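Long-range contact in protein toll (Drosophila melanogaster, PDB 4LXR), which is the cell-surface receptor for processed spaetzle C-106, signalling dorsal-ventral polarity in the embryo and the antifungal response: residues A[717-728]-A[745-756]. Sequence-based numbering, arbitrary orientation.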
# COMPACT_ATOMS: atom_id res chain seq x y z
N ARG A 717 50.88 29.48 21.55
CA ARG A 717 51.64 28.32 21.10
C ARG A 717 51.69 27.37 22.29
O ARG A 717 52.00 27.77 23.41
CB ARG A 717 53.05 28.70 20.67
CG ARG A 717 53.18 30.07 20.02
CD ARG A 717 53.87 30.02 18.67
NE ARG A 717 54.10 31.36 18.15
CZ ARG A 717 54.62 31.62 16.95
NH1 ARG A 717 54.93 30.62 16.14
NH2 ARG A 717 54.80 32.87 16.56
N SER A 718 51.35 26.11 22.04
CA SER A 718 51.19 25.08 23.07
C SER A 718 52.39 24.11 23.01
O SER A 718 52.91 23.83 21.93
CB SER A 718 49.90 24.31 22.79
OG SER A 718 49.68 23.30 23.73
N VAL A 719 52.83 23.60 24.17
CA VAL A 719 54.05 22.80 24.24
C VAL A 719 53.99 21.56 25.15
O VAL A 719 53.42 21.60 26.24
CB VAL A 719 55.25 23.63 24.77
CG1 VAL A 719 56.54 23.15 24.14
CG2 VAL A 719 55.04 25.11 24.53
N LYS A 720 54.65 20.49 24.74
CA LYS A 720 54.88 19.37 25.65
C LYS A 720 56.38 19.13 25.82
O LYS A 720 57.13 19.08 24.84
CB LYS A 720 54.15 18.11 25.20
CG LYS A 720 52.63 18.26 25.20
CD LYS A 720 51.93 16.94 24.95
CE LYS A 720 50.45 17.16 24.60
NZ LYS A 720 49.79 15.95 24.02
N LEU A 721 56.83 19.00 27.07
CA LEU A 721 58.25 19.02 27.36
C LEU A 721 58.79 17.88 28.23
O LEU A 721 60.00 17.82 28.48
CB LEU A 721 58.62 20.36 28.00
CG LEU A 721 58.39 21.62 27.17
CD1 LEU A 721 58.54 22.86 28.06
CD2 LEU A 721 59.36 21.64 26.00
N SER A 722 57.91 17.00 28.70
CA SER A 722 58.32 15.93 29.62
C SER A 722 59.03 14.81 28.88
O SER A 722 59.01 14.76 27.65
CB SER A 722 57.14 15.38 30.42
OG SER A 722 56.22 14.67 29.59
N GLY A 723 59.65 13.91 29.63
CA GLY A 723 60.39 12.81 29.04
C GLY A 723 61.73 13.22 28.44
O GLY A 723 62.34 12.46 27.71
N ASN A 724 62.18 14.43 28.75
CA ASN A 724 63.49 14.88 28.28
C ASN A 724 64.51 14.96 29.41
O ASN A 724 64.17 15.30 30.54
CB ASN A 724 63.37 16.23 27.58
CG ASN A 724 62.74 16.12 26.20
OD1 ASN A 724 63.41 15.78 25.23
ND2 ASN A 724 61.45 16.42 26.11
N PRO A 725 65.78 14.64 29.12
CA PRO A 725 66.84 14.71 30.14
C PRO A 725 67.31 16.15 30.38
O PRO A 725 68.43 16.50 30.00
CB PRO A 725 67.99 13.90 29.52
CG PRO A 725 67.78 14.00 28.05
CD PRO A 725 66.27 14.09 27.84
N TRP A 726 66.45 16.96 31.00
CA TRP A 726 66.75 18.37 31.23
C TRP A 726 67.97 18.57 32.14
O TRP A 726 68.11 17.92 33.18
CB TRP A 726 65.52 19.10 31.78
CG TRP A 726 64.34 19.03 30.85
CD1 TRP A 726 63.18 18.36 31.05
CD2 TRP A 726 64.23 19.63 29.55
NE1 TRP A 726 62.34 18.52 29.97
CE2 TRP A 726 62.97 19.29 29.04
CE3 TRP A 726 65.09 20.43 28.78
CZ2 TRP A 726 62.53 19.73 27.78
CZ3 TRP A 726 64.65 20.86 27.53
CH2 TRP A 726 63.38 20.50 27.05
N MET A 727 68.86 19.47 31.71
CA MET A 727 70.05 19.84 32.49
C MET A 727 69.71 21.05 33.33
O MET A 727 69.68 22.18 32.84
CB MET A 727 71.22 20.14 31.55
CG MET A 727 72.47 20.67 32.23
SD MET A 727 73.27 19.47 33.31
CE MET A 727 73.22 17.99 32.29
N CYS A 728 69.43 20.81 34.60
CA CYS A 728 68.99 21.87 35.51
C CYS A 728 70.15 22.48 36.31
O CYS A 728 70.33 22.19 37.49
CB CYS A 728 67.85 21.38 36.42
SG CYS A 728 66.37 20.85 35.45
N ARG A 745 50.24 26.72 28.69
CA ARG A 745 50.83 26.17 27.47
C ARG A 745 51.54 24.83 27.64
O ARG A 745 51.93 24.21 26.65
CB ARG A 745 51.86 27.15 26.89
CG ARG A 745 51.37 28.55 26.68
CD ARG A 745 52.53 29.43 26.30
NE ARG A 745 52.15 30.84 26.26
CZ ARG A 745 51.40 31.38 25.30
NH1 ARG A 745 50.97 30.62 24.31
NH2 ARG A 745 51.09 32.66 25.34
N ILE A 746 51.78 24.39 28.88
CA ILE A 746 52.59 23.19 29.08
C ILE A 746 51.81 22.15 29.86
O ILE A 746 51.85 22.12 31.10
CB ILE A 746 53.91 23.48 29.85
CG1 ILE A 746 54.63 24.70 29.28
CG2 ILE A 746 54.85 22.28 29.78
CD1 ILE A 746 55.80 25.13 30.16
N GLY A 747 51.10 21.29 29.14
CA GLY A 747 50.20 20.32 29.73
C GLY A 747 50.90 19.36 30.66
O GLY A 747 50.34 18.99 31.70
N ASP A 748 52.13 18.98 30.32
CA ASP A 748 52.88 18.01 31.11
C ASP A 748 53.97 18.66 31.97
O ASP A 748 55.03 18.09 32.20
CB ASP A 748 53.48 16.91 30.21
CG ASP A 748 54.45 17.47 29.17
OD1 ASP A 748 54.62 18.71 29.10
OD2 ASP A 748 55.03 16.66 28.41
N ARG A 749 53.69 19.87 32.44
CA ARG A 749 54.65 20.60 33.25
C ARG A 749 55.10 19.81 34.48
O ARG A 749 56.27 19.79 34.81
CB ARG A 749 54.07 21.94 33.69
CG ARG A 749 55.07 22.78 34.42
CD ARG A 749 54.52 24.15 34.71
NE ARG A 749 53.41 24.10 35.64
CZ ARG A 749 52.91 25.18 36.23
NH1 ARG A 749 53.44 26.39 35.98
NH2 ARG A 749 51.90 25.05 37.08
N ASN A 750 54.16 19.14 35.14
CA ASN A 750 54.46 18.41 36.37
C ASN A 750 55.31 17.16 36.16
O ASN A 750 55.89 16.64 37.11
CB ASN A 750 53.16 18.03 37.11
CG ASN A 750 52.41 19.25 37.65
OD1 ASN A 750 52.99 20.11 38.31
ND2 ASN A 750 51.12 19.31 37.36
N GLU A 751 55.41 16.69 34.91
CA GLU A 751 56.20 15.49 34.60
C GLU A 751 57.61 15.80 34.07
O GLU A 751 58.37 14.88 33.76
CB GLU A 751 55.47 14.59 33.59
CG GLU A 751 54.37 13.75 34.21
CD GLU A 751 53.19 14.59 34.67
OE1 GLU A 751 52.65 15.36 33.85
OE2 GLU A 751 52.83 14.50 35.87
N MET A 752 57.94 17.08 33.95
CA MET A 752 59.31 17.45 33.59
C MET A 752 60.29 17.10 34.73
O MET A 752 60.03 17.39 35.90
CB MET A 752 59.40 18.92 33.22
CG MET A 752 58.57 19.28 31.98
SD MET A 752 58.49 21.07 31.77
CE MET A 752 60.19 21.46 31.34
N MET A 753 61.39 16.47 34.37
CA MET A 753 62.38 15.97 35.32
C MET A 753 63.74 16.58 35.04
O MET A 753 64.13 16.71 33.88
CB MET A 753 62.49 14.44 35.19
CG MET A 753 61.20 13.69 35.48
SD MET A 753 60.57 14.01 37.16
CE MET A 753 61.76 13.11 38.15
N CYS A 754 64.43 16.98 36.10
CA CYS A 754 65.84 17.36 36.08
C CYS A 754 66.68 16.12 36.37
O CYS A 754 66.49 15.47 37.40
CB CYS A 754 66.12 18.40 37.17
SG CYS A 754 65.30 19.98 36.94
N VAL A 755 67.62 15.80 35.49
CA VAL A 755 68.34 14.53 35.63
C VAL A 755 69.77 14.64 36.16
O VAL A 755 70.72 14.19 35.52
CB VAL A 755 68.24 13.69 34.32
CG1 VAL A 755 66.78 13.43 33.98
CG2 VAL A 755 68.95 14.37 33.15
N ASN A 756 69.93 15.20 37.36
CA ASN A 756 71.25 15.29 38.00
C ASN A 756 71.31 14.69 39.41
O ASN A 756 71.53 15.43 40.38
CB ASN A 756 71.74 16.74 38.05
CG ASN A 756 72.05 17.29 36.68
OD1 ASN A 756 72.34 16.55 35.74
ND2 ASN A 756 72.00 18.62 36.56
O HOH W 1 60.29 12.96 32.17
O HOH W 2 61.53 15.58 31.65
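Asp748 holds Leu721 and Ser722, which follow strand 718-720, the last parallel strand of the second leucine-rich-repeat block of the Toll ectodomain, while the disulfide Cys728-Cys754 (SG to SG 2.0 Å) ties the two segments together within the C-terminal cap (LRRCT) that covers the block's end. The carboxylate is held by both oxygens. Its OD1 turns the syn lone pair to Leu721 N at 3.0 Å, an almost straight bond (171° at the hydrogen), whereas OD2 takes Ser722 OG, 2.6 Å away, and Ser722 N from one face of the carboxylate plane. A chi1 of 60° sets Asp748 CG between its own backbone N and carbonyl carbon, which points the carboxylate at the backbone N-H groups of Leu721 and Ser722. With an alanine here, those N-H groups and the serine hydroxyl would probably lose their shared acceptor, and the turn would be freer to move.

The tight, buried part is formed by Met752, Leu721 and Trp726. Met752 runs alongside Leu721, its SD 3.8 Å from Leu721 CB, and bends at its last torsion to lay CE over one face of the Trp726 indole, 4.3 Å from the centroid of the five-membered ring in a CH-pi contact. Asn724 CB covers the opposite face, and Trp726 NE1 is tied in the ring plane to Leu721 O. Helix 733-740 continues this apolar packing, with Leu735 against Trp726 and Phe738 against Ile746.

The other side is looser and wetter: one water joins Gly723 N to Glu751 O, another Asn724 O to Met753 N. Direct backbone bonding resumes at Val755 N to Trp726 O (3.2 Å), and Val755 rests on Pro725, CG2 to CB, toward solvent. At the strand's start, Arg745 reaches the carbonyl of Arg717, NH1 to O 3.2 Å, with the donor tilted 33° from the carbonyl plane.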